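Local coordinates for dihydroorotase (Agrobacterium tumefaciens, PDB 2OGJ), which catalyses, as a zinc-dependent hydrolase of the amidohydrolase superfamily, the deacetylation of acetyl-(R)-mandelate and, less efficiently, of acetyl glycolate in vitro, at residues 146-151 with 180-185; 215-220 with 245-250; 284-289 with 329-334; 221-226 with 257-262; 25-30 with 69-74. One frame throughout, in Å; residues are numbered along the deposited sequence.

Interaction 1 of 5, residues 146-151 with 180-185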
# COMPACT_ATOMS: atom_id res chain seq x y z
N VAL A 146 6.08 -12.71 -8.21
CA VAL A 146 6.41 -11.36 -7.78
C VAL A 146 6.14 -10.50 -8.99
O VAL A 146 7.03 -10.18 -9.75
CB VAL A 146 7.88 -11.23 -7.40
CG1 VAL A 146 8.16 -9.80 -6.97
CG2 VAL A 146 8.23 -12.22 -6.30
N PRO A 147 4.88 -10.12 -9.19
CA PRO A 147 4.41 -9.29 -10.31
C PRO A 147 5.37 -8.16 -10.70
O PRO A 147 5.96 -7.50 -9.85
CB PRO A 147 3.08 -8.76 -9.79
CG PRO A 147 2.59 -9.88 -8.95
CD PRO A 147 3.82 -10.26 -8.17
N GLU A 148 5.51 -7.91 -11.99
CA GLU A 148 6.42 -6.87 -12.43
C GLU A 148 5.81 -5.48 -12.57
O GLU A 148 6.54 -4.49 -12.72
CB GLU A 148 7.12 -7.28 -13.73
CG GLU A 148 6.27 -7.25 -15.01
CD GLU A 148 5.44 -8.50 -15.24
OE1 GLU A 148 4.92 -8.67 -16.37
OE2 GLU A 148 5.28 -9.33 -14.32
N LEU A 149 4.48 -5.39 -12.54
CA LEU A 149 3.78 -4.11 -12.64
C LEU A 149 2.87 -3.90 -11.44
O LEU A 149 1.66 -3.72 -11.60
CB LEU A 149 2.93 -4.02 -13.91
CG LEU A 149 3.64 -3.56 -15.17
CD1 LEU A 149 2.64 -3.54 -16.31
CD2 LEU A 149 4.22 -2.19 -14.97
N ARG A 150 3.47 -3.92 -10.26
CA ARG A 150 2.76 -3.75 -8.99
C ARG A 150 2.40 -2.30 -8.69
O ARG A 150 1.50 -2.04 -7.88
CB ARG A 150 3.61 -4.31 -7.84
CG ARG A 150 3.84 -5.81 -7.96
CD ARG A 150 4.89 -6.31 -6.99
NE ARG A 150 4.54 -6.00 -5.61
CZ ARG A 150 5.16 -6.53 -4.56
NH1 ARG A 150 6.16 -7.38 -4.74
NH2 ARG A 150 4.78 -6.20 -3.33
N ASP A 151 3.09 -1.36 -9.34
CA ASP A 151 2.85 0.07 -9.15
C ASP A 151 3.85 0.88 -9.99
O ASP A 151 4.65 0.30 -10.71
CB ASP A 151 2.96 0.45 -7.67
CG ASP A 151 4.21 -0.09 -7.02
OD1 ASP A 151 5.31 0.18 -7.54
OD2 ASP A 151 4.08 -0.78 -5.99
N HIS A 180 -5.08 -8.88 -13.47
CA HIS A 180 -4.93 -8.67 -12.04
C HIS A 180 -3.88 -9.52 -11.34
O HIS A 180 -3.40 -9.17 -10.24
CB HIS A 180 -6.29 -8.72 -11.34
CG HIS A 180 -6.87 -10.08 -11.16
ND1 HIS A 180 -6.29 -11.03 -10.35
CD2 HIS A 180 -8.03 -10.62 -11.59
CE1 HIS A 180 -7.08 -12.09 -10.29
NE2 HIS A 180 -8.14 -11.86 -11.03
N VAL A 181 -3.49 -10.62 -11.97
CA VAL A 181 -2.46 -11.47 -11.40
C VAL A 181 -1.15 -10.69 -11.41
O VAL A 181 -0.32 -10.85 -10.51
CB VAL A 181 -2.31 -12.77 -12.20
CG1 VAL A 181 -0.90 -13.36 -12.04
CG2 VAL A 181 -3.37 -13.76 -11.74
N ILE A 182 -0.99 -9.83 -12.42
CA ILE A 182 0.22 -9.03 -12.54
C ILE A 182 -0.00 -7.62 -11.99
O ILE A 182 0.62 -7.22 -11.00
CB ILE A 182 0.69 -8.86 -14.02
CG1 ILE A 182 0.97 -10.22 -14.68
CG2 ILE A 182 1.93 -7.97 -14.06
CD1 ILE A 182 -0.29 -10.96 -15.15
N THR A 183 -0.91 -6.88 -12.63
CA THR A 183 -1.18 -5.52 -12.23
C THR A 183 -2.09 -5.38 -11.02
O THR A 183 -2.35 -4.27 -10.58
CB THR A 183 -1.74 -4.70 -13.41
OG1 THR A 183 -2.79 -5.42 -14.06
CG2 THR A 183 -0.64 -4.42 -14.40
N GLY A 184 -2.56 -6.49 -10.48
CA GLY A 184 -3.41 -6.42 -9.30
C GLY A 184 -4.67 -5.57 -9.38
O GLY A 184 -5.63 -5.92 -10.07
N SER A 185 -4.69 -4.44 -8.66
CA SER A 185 -5.87 -3.59 -8.63
C SER A 185 -5.88 -2.32 -9.46
O SER A 185 -6.95 -1.73 -9.60
CB SER A 185 -6.24 -3.23 -7.19
OG SER A 185 -6.74 -4.34 -6.45

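Interaction 2 of 5, residues 215-220 with 245-250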
# COMPACT_ATOMS: atom_id res chain seq x y z
N LEU A 215 -9.51 -4.72 -18.02
CA LEU A 215 -10.39 -5.29 -19.04
C LEU A 215 -9.97 -5.33 -20.48
O LEU A 215 -9.38 -4.39 -21.01
CB LEU A 215 -11.77 -4.62 -18.95
CG LEU A 215 -12.64 -5.19 -17.83
CD1 LEU A 215 -13.73 -4.22 -17.47
CD2 LEU A 215 -13.21 -6.53 -18.28
N TYR A 216 -10.31 -6.45 -21.12
CA TYR A 216 -10.00 -6.73 -22.53
C TYR A 216 -10.55 -5.60 -23.39
O TYR A 216 -9.90 -5.13 -24.31
CB TYR A 216 -10.68 -8.04 -22.93
CG TYR A 216 -10.16 -8.70 -24.20
CD1 TYR A 216 -9.75 -7.95 -25.30
CD2 TYR A 216 -10.14 -10.09 -24.31
CE1 TYR A 216 -9.32 -8.56 -26.47
CE2 TYR A 216 -9.72 -10.72 -25.49
CZ TYR A 216 -9.31 -9.94 -26.56
OH TYR A 216 -8.89 -10.54 -27.72
N ASP A 217 -11.76 -5.19 -23.06
CA ASP A 217 -12.45 -4.14 -23.78
C ASP A 217 -11.70 -2.81 -23.69
O ASP A 217 -11.60 -2.06 -24.68
CB ASP A 217 -13.86 -3.99 -23.19
CG ASP A 217 -14.57 -5.34 -22.98
OD1 ASP A 217 -15.66 -5.52 -23.55
OD2 ASP A 217 -14.05 -6.22 -22.25
N GLU A 218 -11.17 -2.52 -22.51
CA GLU A 218 -10.45 -1.28 -22.25
C GLU A 218 -9.16 -1.22 -23.04
O GLU A 218 -8.81 -0.17 -23.57
CB GLU A 218 -10.18 -1.14 -20.75
CG GLU A 218 -11.39 -0.70 -19.95
CD GLU A 218 -11.10 -0.62 -18.45
OE1 GLU A 218 -11.58 0.34 -17.80
OE2 GLU A 218 -10.39 -1.51 -17.93
N VAL A 219 -8.45 -2.34 -23.10
CA VAL A 219 -7.18 -2.40 -23.81
C VAL A 219 -7.36 -2.15 -25.30
O VAL A 219 -6.62 -1.36 -25.89
CB VAL A 219 -6.50 -3.77 -23.62
CG1 VAL A 219 -5.17 -3.78 -24.35
CG2 VAL A 219 -6.31 -4.04 -22.14
N LEU A 220 -8.31 -2.82 -25.93
CA LEU A 220 -8.60 -2.61 -27.35
C LEU A 220 -8.89 -1.13 -27.66
O LEU A 220 -8.59 -0.62 -28.74
CB LEU A 220 -9.79 -3.48 -27.76
CG LEU A 220 -9.56 -4.86 -28.40
CD1 LEU A 220 -8.34 -5.55 -27.80
CD2 LEU A 220 -10.82 -5.70 -28.21
N GLU A 245 -20.78 -10.31 -26.68
CA GLU A 245 -20.94 -9.87 -28.06
C GLU A 245 -20.42 -8.46 -28.29
O GLU A 245 -20.02 -8.12 -29.39
CB GLU A 245 -22.42 -9.94 -28.48
CG GLU A 245 -22.89 -11.33 -28.87
CD GLU A 245 -22.40 -11.74 -30.25
OE1 GLU A 245 -22.51 -12.94 -30.58
OE2 GLU A 245 -21.91 -10.87 -31.01
N ASP A 246 -20.44 -7.64 -27.24
CA ASP A 246 -19.94 -6.26 -27.34
C ASP A 246 -18.44 -6.32 -27.55
O ASP A 246 -17.89 -5.59 -28.38
CB ASP A 246 -20.24 -5.48 -26.07
CG ASP A 246 -21.72 -5.23 -25.89
OD1 ASP A 246 -22.13 -4.91 -24.76
OD2 ASP A 246 -22.45 -5.34 -26.89
N LEU A 247 -17.79 -7.21 -26.79
CA LEU A 247 -16.35 -7.40 -26.88
C LEU A 247 -16.00 -7.94 -28.25
O LEU A 247 -15.08 -7.45 -28.92
CB LEU A 247 -15.86 -8.40 -25.82
CG LEU A 247 -14.38 -8.37 -25.41
CD1 LEU A 247 -13.88 -9.77 -25.30
CD2 LEU A 247 -13.52 -7.61 -26.41
N PHE A 248 -16.75 -8.96 -28.68
CA PHE A 248 -16.50 -9.57 -29.98
C PHE A 248 -16.60 -8.53 -31.07
O PHE A 248 -15.76 -8.48 -31.97
CB PHE A 248 -17.48 -10.69 -30.30
CG PHE A 248 -17.16 -11.41 -31.58
CD1 PHE A 248 -16.27 -12.48 -31.60
CD2 PHE A 248 -17.70 -10.96 -32.79
CE1 PHE A 248 -15.91 -13.10 -32.80
CE2 PHE A 248 -17.35 -11.57 -33.98
CZ PHE A 248 -16.45 -12.64 -33.99
N ASN A 249 -17.63 -7.69 -31.01
CA ASN A 249 -17.83 -6.66 -32.01
C ASN A 249 -16.69 -5.67 -32.00
O ASN A 249 -16.29 -5.15 -33.05
CB ASN A 249 -19.20 -6.02 -31.83
CG ASN A 249 -20.32 -7.04 -31.98
OD1 ASN A 249 -20.26 -7.90 -32.86
ND2 ASN A 249 -21.33 -6.95 -31.13
N LEU A 250 -16.15 -5.39 -30.83
CA LEU A 250 -15.05 -4.44 -30.74
C LEU A 250 -13.76 -5.06 -31.28
O LEU A 250 -13.02 -4.42 -32.01
CB LEU A 250 -14.87 -3.97 -29.29
CG LEU A 250 -13.77 -2.92 -29.08
CD1 LEU A 250 -14.02 -1.74 -29.98
CD2 LEU A 250 -13.74 -2.48 -27.63

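Interaction 3 of 5, residues 284-289 with 329-334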
# COMPACT_ATOMS: atom_id res chain seq x y z
N LEU A 284 -10.07 -13.94 -38.09
CA LEU A 284 -8.86 -14.75 -38.05
C LEU A 284 -7.78 -14.09 -37.20
O LEU A 284 -7.77 -12.86 -37.01
CB LEU A 284 -8.30 -14.93 -39.46
CG LEU A 284 -8.69 -16.20 -40.21
CD1 LEU A 284 -10.19 -16.39 -40.18
CD2 LEU A 284 -8.15 -16.10 -41.61
N PRO A 285 -6.88 -14.90 -36.64
CA PRO A 285 -5.84 -14.25 -35.85
C PRO A 285 -4.81 -13.71 -36.84
O PRO A 285 -4.59 -14.30 -37.90
CB PRO A 285 -5.32 -15.39 -34.97
CG PRO A 285 -5.53 -16.59 -35.82
CD PRO A 285 -6.90 -16.35 -36.41
N PHE A 286 -4.21 -12.57 -36.52
CA PHE A 286 -3.21 -11.97 -37.39
C PHE A 286 -1.93 -12.81 -37.41
O PHE A 286 -1.29 -12.97 -38.45
CB PHE A 286 -2.86 -10.56 -36.91
CG PHE A 286 -1.83 -9.87 -37.75
CD1 PHE A 286 -2.19 -9.26 -38.95
CD2 PHE A 286 -0.50 -9.83 -37.35
CE1 PHE A 286 -1.24 -8.62 -39.75
CE2 PHE A 286 0.46 -9.19 -38.14
CZ PHE A 286 0.08 -8.58 -39.34
N SER A 287 -1.57 -13.34 -36.25
CA SER A 287 -0.38 -14.17 -36.13
C SER A 287 -0.68 -15.29 -35.16
O SER A 287 -1.52 -15.15 -34.27
CB SER A 287 0.81 -13.35 -35.61
OG SER A 287 0.58 -12.84 -34.30
N ILE A 288 -0.00 -16.42 -35.38
CA ILE A 288 -0.13 -17.59 -34.54
C ILE A 288 1.17 -17.71 -33.74
O ILE A 288 2.26 -17.75 -34.31
CB ILE A 288 -0.31 -18.86 -35.40
CG1 ILE A 288 -1.55 -18.71 -36.27
CG2 ILE A 288 -0.39 -20.11 -34.51
CD1 ILE A 288 -1.88 -19.94 -37.07
N SER A 289 1.07 -17.74 -32.41
CA SER A 289 2.27 -17.87 -31.60
C SER A 289 2.06 -18.81 -30.43
O SER A 289 0.95 -19.11 -30.04
CB SER A 289 2.73 -16.50 -31.09
OG SER A 289 1.82 -15.96 -30.15
N PRO A 329 3.74 -11.84 -38.56
CA PRO A 329 4.48 -11.52 -37.34
C PRO A 329 5.75 -10.75 -37.70
O PRO A 329 6.27 -9.97 -36.90
CB PRO A 329 4.76 -12.89 -36.74
CG PRO A 329 4.89 -13.76 -37.93
CD PRO A 329 3.75 -13.29 -38.80
N ALA A 330 6.23 -10.96 -38.92
CA ALA A 330 7.43 -10.28 -39.36
C ALA A 330 7.16 -8.79 -39.55
O ALA A 330 8.02 -7.95 -39.28
CB ALA A 330 7.94 -10.88 -40.65
N SER A 331 5.97 -8.46 -40.03
CA SER A 331 5.63 -7.06 -40.22
C SER A 331 5.65 -6.32 -38.89
O SER A 331 6.08 -5.17 -38.82
CB SER A 331 4.24 -6.94 -40.87
OG SER A 331 3.32 -7.80 -40.24
N VAL A 332 5.19 -6.99 -37.83
CA VAL A 332 5.16 -6.38 -36.51
C VAL A 332 6.57 -6.03 -36.06
O VAL A 332 6.79 -4.97 -35.47
CB VAL A 332 4.55 -7.32 -35.44
CG1 VAL A 332 4.55 -6.61 -34.07
CG2 VAL A 332 3.16 -7.73 -35.85
N ILE A 333 7.52 -6.91 -36.32
CA ILE A 333 8.88 -6.65 -35.88
C ILE A 333 9.73 -5.96 -36.93
O ILE A 333 10.93 -5.77 -36.75
CB ILE A 333 9.57 -7.94 -35.37
CG1 ILE A 333 9.45 -9.06 -36.39
CG2 ILE A 333 8.95 -8.38 -34.05
CD1 ILE A 333 10.18 -10.30 -36.01
N ARG A 334 9.09 -5.56 -38.01
CA ARG A 334 9.77 -4.87 -39.09
C ARG A 334 10.86 -5.74 -39.71
O ARG A 334 11.95 -5.26 -40.02
CB ARG A 334 10.35 -3.54 -38.59
CG ARG A 334 9.27 -2.50 -38.25
CD ARG A 334 9.80 -1.35 -37.39
NE ARG A 334 8.71 -0.57 -36.78
CZ ARG A 334 8.86 0.28 -35.77
NH1 ARG A 334 10.06 0.49 -35.22
NH2 ARG A 334 7.80 0.93 -35.29

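Interaction 4 of 5, residues 221-226 with 257-262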
# COMPACT_ATOMS: atom_id res chain seq x y z
N GLU A 221 -9.50 -0.44 -26.69
CA GLU A 221 -9.83 0.98 -26.83
C GLU A 221 -8.57 1.84 -26.93
O GLU A 221 -8.44 2.66 -27.82
CB GLU A 221 -10.66 1.47 -25.63
CG GLU A 221 -11.99 0.74 -25.37
CD GLU A 221 -13.12 1.14 -26.32
OE1 GLU A 221 -13.04 2.26 -26.89
OE2 GLU A 221 -14.09 0.36 -26.48
N ILE A 222 -7.63 1.64 -26.00
CA ILE A 222 -6.39 2.40 -25.98
C ILE A 222 -5.37 2.01 -27.07
O ILE A 222 -4.54 2.83 -27.46
CB ILE A 222 -5.72 2.33 -24.56
CG1 ILE A 222 -4.23 2.63 -24.64
CG2 ILE A 222 -5.97 1.00 -23.93
CD1 ILE A 222 -3.94 4.11 -24.76
N LEU A 223 -5.45 0.79 -27.59
CA LEU A 223 -4.53 0.36 -28.63
C LEU A 223 -4.79 1.05 -29.97
O LEU A 223 -5.79 1.73 -30.14
CB LEU A 223 -4.61 -1.15 -28.82
CG LEU A 223 -3.62 -2.03 -28.05
CD1 LEU A 223 -3.54 -1.65 -26.59
CD2 LEU A 223 -4.06 -3.46 -28.21
N GLY A 224 -3.89 0.85 -30.92
CA GLY A 224 -4.01 1.46 -32.24
C GLY A 224 -3.25 0.64 -33.28
O GLY A 224 -2.67 -0.38 -32.96
N PRO A 225 -3.27 1.09 -34.55
CA PRO A 225 -2.59 0.40 -35.65
C PRO A 225 -1.20 -0.12 -35.34
O PRO A 225 -0.34 0.62 -34.84
CB PRO A 225 -2.57 1.47 -36.74
CG PRO A 225 -3.87 2.10 -36.58
CD PRO A 225 -3.97 2.28 -35.06
N GLY A 226 -0.97 -1.41 -35.65
CA GLY A 226 0.33 -2.02 -35.41
C GLY A 226 0.46 -2.69 -34.05
O GLY A 226 1.26 -3.61 -33.88
N GLU A 257 -9.11 -3.38 -37.40
CA GLU A 257 -8.81 -2.27 -38.32
C GLU A 257 -7.41 -1.71 -38.00
O GLU A 257 -7.25 -0.51 -37.80
CB GLU A 257 -9.81 -1.12 -38.11
CG GLU A 257 -9.82 -0.56 -36.68
CD GLU A 257 -10.65 0.72 -36.51
OE1 GLU A 257 -11.05 1.02 -35.38
OE2 GLU A 257 -10.89 1.44 -37.51
N GLY A 258 -6.41 -2.58 -37.95
CA GLY A 258 -5.07 -2.13 -37.64
C GLY A 258 -4.46 -2.89 -36.47
O GLY A 258 -3.28 -3.24 -36.52
N ILE A 259 -5.25 -3.14 -35.42
CA ILE A 259 -4.78 -3.86 -34.24
C ILE A 259 -4.56 -5.34 -34.56
O ILE A 259 -5.49 -6.03 -34.98
CB ILE A 259 -5.79 -3.74 -33.07
CG1 ILE A 259 -5.72 -2.34 -32.46
CG2 ILE A 259 -5.45 -4.76 -31.98
CD1 ILE A 259 -6.10 -1.24 -33.40
N ARG A 260 -3.34 -5.81 -34.33
CA ARG A 260 -3.00 -7.19 -34.60
C ARG A 260 -3.42 -8.16 -33.50
O ARG A 260 -3.10 -7.96 -32.32
CB ARG A 260 -1.50 -7.31 -34.82
CG ARG A 260 -0.92 -6.28 -35.77
CD ARG A 260 -1.69 -6.21 -37.07
NE ARG A 260 -0.92 -5.54 -38.10
CZ ARG A 260 -1.41 -5.23 -39.29
NH1 ARG A 260 -2.67 -5.52 -39.58
NH2 ARG A 260 -0.64 -4.63 -40.19
N LEU A 261 -4.15 -9.20 -33.89
CA LEU A 261 -4.58 -10.21 -32.93
C LEU A 261 -3.58 -11.37 -32.99
O LEU A 261 -3.29 -11.90 -34.06
CB LEU A 261 -6.01 -10.69 -33.22
CG LEU A 261 -7.14 -9.65 -33.21
CD1 LEU A 261 -8.45 -10.34 -33.36
CD2 LEU A 261 -7.20 -8.90 -31.91
N ASP A 262 -3.03 -11.74 -31.83
CA ASP A 262 -2.05 -12.82 -31.72
C ASP A 262 -2.56 -13.95 -30.80
O ASP A 262 -3.05 -13.69 -29.71
CB ASP A 262 -0.74 -12.24 -31.17
CG ASP A 262 0.37 -13.29 -31.02
OD1 ASP A 262 0.80 -13.84 -32.06
OD2 ASP A 262 0.81 -13.54 -29.86

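Interaction 5 of 5, residues 25-30 with 69-74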
# COMPACT_ATOMS: atom_id res chain seq x y z
N VAL A 25 6.11 -21.86 -50.58
CA VAL A 25 4.84 -21.36 -50.10
C VAL A 25 5.11 -20.23 -49.12
O VAL A 25 6.16 -20.20 -48.48
CB VAL A 25 4.02 -22.46 -49.36
CG1 VAL A 25 4.72 -22.86 -48.07
CG2 VAL A 25 2.65 -21.95 -49.04
N GLY A 26 4.19 -19.28 -49.02
CA GLY A 26 4.38 -18.18 -48.10
C GLY A 26 5.28 -17.04 -48.53
O GLY A 26 5.61 -16.18 -47.72
N PHE A 27 5.69 -17.02 -49.80
CA PHE A 27 6.55 -15.96 -50.29
C PHE A 27 5.67 -14.90 -50.95
O PHE A 27 4.55 -14.66 -50.49
CB PHE A 27 7.58 -16.51 -51.29
CG PHE A 27 8.50 -17.54 -50.70
CD1 PHE A 27 8.12 -18.87 -50.58
CD2 PHE A 27 9.75 -17.17 -50.20
CE1 PHE A 27 8.95 -19.81 -49.97
CE2 PHE A 27 10.59 -18.11 -49.59
CZ PHE A 27 10.19 -19.43 -49.47
N GLY A 28 6.15 -14.26 -52.01
CA GLY A 28 5.36 -13.24 -52.69
C GLY A 28 4.05 -13.82 -53.25
O GLY A 28 3.89 -15.04 -53.34
N LYS A 29 3.13 -12.94 -53.62
CA LYS A 29 1.87 -13.40 -54.18
C LYS A 29 2.10 -13.96 -55.57
O LYS A 29 1.25 -14.65 -56.13
CB LYS A 29 0.87 -12.23 -54.25
CG LYS A 29 -0.54 -12.60 -54.72
CD LYS A 29 -1.30 -13.43 -53.69
CE LYS A 29 -2.70 -13.79 -54.19
NZ LYS A 29 -2.65 -14.58 -55.45
N GLY A 30 3.29 -13.70 -56.11
CA GLY A 30 3.63 -14.17 -57.44
C GLY A 30 4.67 -15.29 -57.46
O GLY A 30 5.22 -15.61 -58.52
N ILE A 69 8.32 -25.53 -48.46
CA ILE A 69 9.42 -24.70 -47.99
C ILE A 69 8.89 -23.27 -47.98
O ILE A 69 8.26 -22.81 -48.95
CB ILE A 69 10.68 -24.77 -48.90
CG1 ILE A 69 11.82 -24.03 -48.21
CG2 ILE A 69 10.40 -24.14 -50.27
CD1 ILE A 69 13.15 -24.19 -48.88
N SER A 70 9.13 -22.57 -46.87
CA SER A 70 8.66 -21.19 -46.72
C SER A 70 9.72 -20.40 -46.00
O SER A 70 10.71 -20.96 -45.51
CB SER A 70 7.36 -21.15 -45.90
OG SER A 70 7.58 -21.48 -44.54
N PRO A 71 9.56 -19.07 -45.95
CA PRO A 71 10.59 -18.34 -45.22
C PRO A 71 10.55 -18.86 -43.78
O PRO A 71 9.51 -19.33 -43.33
CB PRO A 71 10.14 -16.88 -45.37
CG PRO A 71 8.68 -16.97 -45.71
CD PRO A 71 8.60 -18.16 -46.59
N GLY A 72 11.68 -18.81 -43.08
CA GLY A 72 11.73 -19.30 -41.71
C GLY A 72 10.58 -18.84 -40.84
O GLY A 72 10.24 -17.66 -40.80
N TRP A 73 9.97 -19.79 -40.13
CA TRP A 73 8.85 -19.49 -39.24
C TRP A 73 9.26 -18.49 -38.17
O TRP A 73 10.39 -18.55 -37.65
CB TRP A 73 8.35 -20.76 -38.58
CG TRP A 73 7.67 -21.70 -39.51
CD1 TRP A 73 7.25 -21.44 -40.79
CD2 TRP A 73 7.27 -23.04 -39.21
NE1 TRP A 73 6.59 -22.54 -41.30
CE2 TRP A 73 6.59 -23.54 -40.36
CE3 TRP A 73 7.40 -23.87 -38.09
CZ2 TRP A 73 6.06 -24.83 -40.41
CZ3 TRP A 73 6.88 -25.15 -38.13
CH2 TRP A 73 6.21 -25.62 -39.29
N VAL A 74 8.33 -17.59 -37.85
CA VAL A 74 8.52 -16.55 -36.84
C VAL A 74 7.54 -16.74 -35.67
O VAL A 74 6.33 -16.61 -35.85
CB VAL A 74 8.25 -15.14 -37.44
CG1 VAL A 74 8.46 -14.09 -36.37
CG2 VAL A 74 9.14 -14.87 -38.64

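Interaction 1 of 5, residues 146-151 with 180-185
Val181 and Ile182 meet Pro147 in a short, weakly bonded helical turn, 180-183, which follows strand 177-178 of the amidohydrolase TIM barrel and packs on the loop that comes after strand 128-132. The Val181 carbonyl reaches the proline ring, with O 3.4 Å from Pro147 CG; a compact ring without an N-H suits this place, since it presents nothing but C-H to the helix carbonyls. Ile182 is the hub. Its CG2, anti to the backbone N (CG1 at chi1 -59°), reaches over to the carboxylate of Glu148 and lies almost equally far from CD (3.7 Å) and from OE2 (3.6 Å) of that residue. The same methyl touches Leu149 CB at 4.1 Å. Arg177 in a salt bridge and Asn134 hold the two Glu148 oxygens, so the acid is tied down where the branched isoleucine rests on it. The Ile182 side chain also comes within about 4 Å of that of His208, a zinc ligand. Thr183 follows, its CG2 beside Leu149 with both side chains pointing the same way, 3.6 Å from Leu149 CB. At its backbone, Thr183 CA lies 3.4 Å from Leu149 O in a CA-H...O contact of 166°, while Trp186 NE1 donates to the same oxygen. Gly184, with positive phi, then lets the chain leave the helix, and Ser185 OG bonds to Ile152 N of the third subunit.

Interaction 2 of 5, residues 215-220 with 245-250
Leu247 lies crosswise to Tyr216, Asp217 and Leu220, each at about a right angle, where two neighbouring outer helices of the TIM barrel run side by side. Helix segments 216-220 and 245-250 point nearly the same way, 23° apart with their axes 10.1 Å from each other, as expected of successive helices in a beta/alpha barrel. Leu247 has CG anti to its backbone N (chi1 -159°), and from there its two methyls part. CD1 sits over one face of the Tyr216 ring, offset toward the rim, 4.2 Å from the centroid in a CH-pi contact. CD2 turns to Leu220, 3.8 Å from that residue's CD2. A leucine fits because its fork serves both neighbours at once. The Asp217 carboxylate lies against the leucine branch, OD1 3.6 Å from Leu247 CG, and its charge is met at the subunit interface, where OD2 makes a salt bridge with Lys196 of the third subunit. The Tyr216 hydroxyl is satisfied by Cys232 O, fixing the ring in the buried layer above strand 228-230. One turn along, Leu220 and Leu250 run antiparallel alongside one another, which puts Leu250 CD2 4.1 Å from Leu220 CB and 3.7 Å from Asp217 O.

Interaction 3 of 5, residues 284-289 with 329-334
The barrel wall that leads to the zinc ligand Asp291 meets the end of helix 327-332 here, Phe286 and Ser287 of the wall touching Pro329, Ser331 and Val332 of the helix. In this TIM barrel, residues 284-289 line up beside strand 260-262, with Ser287 sharing backbone hydrogen bonds with Leu261 and Ile263. Phe286 carries the contact. With CG anti to the backbone N (chi1 180°), its ring extends to the helix, and its far end meets Ser331, whose OG lies in the ring plane at the edge, 3.5 Å from CZ. An oxygen suits an aromatic edge, where the C-H bonds are slightly positive, and this one is held by Asn328 O of the preceding turn. Val332 meets the ring obliquely, its CG2 3.8 Å from Phe286 CE2. Pro329 fits in the first turn of helix 327-332, where no backbone N-H is needed, and its ring gives an apolar flank to the small Ser287, whose CB packs on it while its OG bonds to Asp262. Beyond Val332 the helix closes in a Schellman motif with Arg334, at positive phi, as its C-prime residue. On the barrel side, Ser287 CB lies 4.1 Å from Pro329 CB.

Interaction 4 of 5, residues 221-226 with 257-262
Ile259 has chi1 at -74°, which puts CG1 beside the backbone N, and chi2 at 62°, which then turns CD1 over the peptide between Gly224 and Pro225. The contact belongs to the beta/alpha barrel: residues 221-226 end helix 216-222 and turn toward strand 228-230, while residues 257-262 lead into the neighbouring parallel strand 260-262. Ile259 CD1 lies 3.4 Å from Gly224 C, and its CG1 is 4.0 Å from Leu223 CB, so one isoleucine packs both the helix end and the turn after it. Glycine suits 224 because a side chain there would run into the ring of the following Pro225. That proline stiffens the turn and comes close to Gly258, their CA atoms 4.1 Å apart. Gly226 and Gly258 both take positive phi, a region easy for glycine; Gly258 also lies so near Pro225 that a side chain would meet its ring. Gly226 N donates to Gly258 O at 3.1 Å, nearly straight at 169°. Loop and strand entry are thus pinned just before the regular pairing begins, where Arg260 shares backbone bonds with Asp227 and Val229. Beside this pin, the aliphatic part of Arg260 passes Gly226 O, with CG 3.9 Å from it.

Interaction 5 of 5, residues 25-30 with 69-74
Val25 and Ile69 continue the parallel pairing of strand 22-24 with strand 68-75: Val25 N donates to Ile69 O at 2.9 Å. Past this bond segment 25-30 bends away at Gly26, whose positive phi suits a residue without a side chain, and the bend brings Phe27 back across strand 69-71. The Phe27 ring, with CG anti to the carbonyl carbon and beside the backbone N (chi1 -61°), uses both face and edge. Pro71 CD sits over the centre of one face, 3.6 Å from the centroid and 15° off the normal, a CH-pi contact. Ile69 O lies at the edge of the same ring, near its plane, beside CE1. On the neighbouring side Val25 CG1 packs on Ser70 CB at 3.8 Å. The serine hydroxyl turns to its own strand and donates to Pro71 O at 3.1 Å, so this buried polar group is satisfied locally. Chemically the pieces match: the CD hydrogens of proline, next to its nitrogen, are somewhat electron-poor and suit the pi cloud, whereas the faintly positive ring edge faces a carbonyl oxygen. One backbone bond, a CH-pi contact and a ring edge at a carbonyl together fix Phe27 against the strand.

How the interactions relate
Interactions 2, 3 and 4 form a connected series. Interactions 2 and 4 share helix 216-222, with centres 12 Å apart, and interaction 4 passes to interaction 3 through Asp262, whose OD1 and OD2 take probable hydrogen bonds from Ser287 OG (2.5 Å) and Ser289 OG (2.6 Å). Interaction 3 in turn touches interaction 5, Pro329 CG lying 3.7 Å from Val74 CB. Interaction 1 touches none of the others, yet its Ile182 side chain comes within about 7 Å of a zinc ion, against about 12 Å for Tyr216 in interaction 2. Both of these contacts also reach the third subunit. Interaction 5, centred 39 Å from interaction 1, lies away from the metal site.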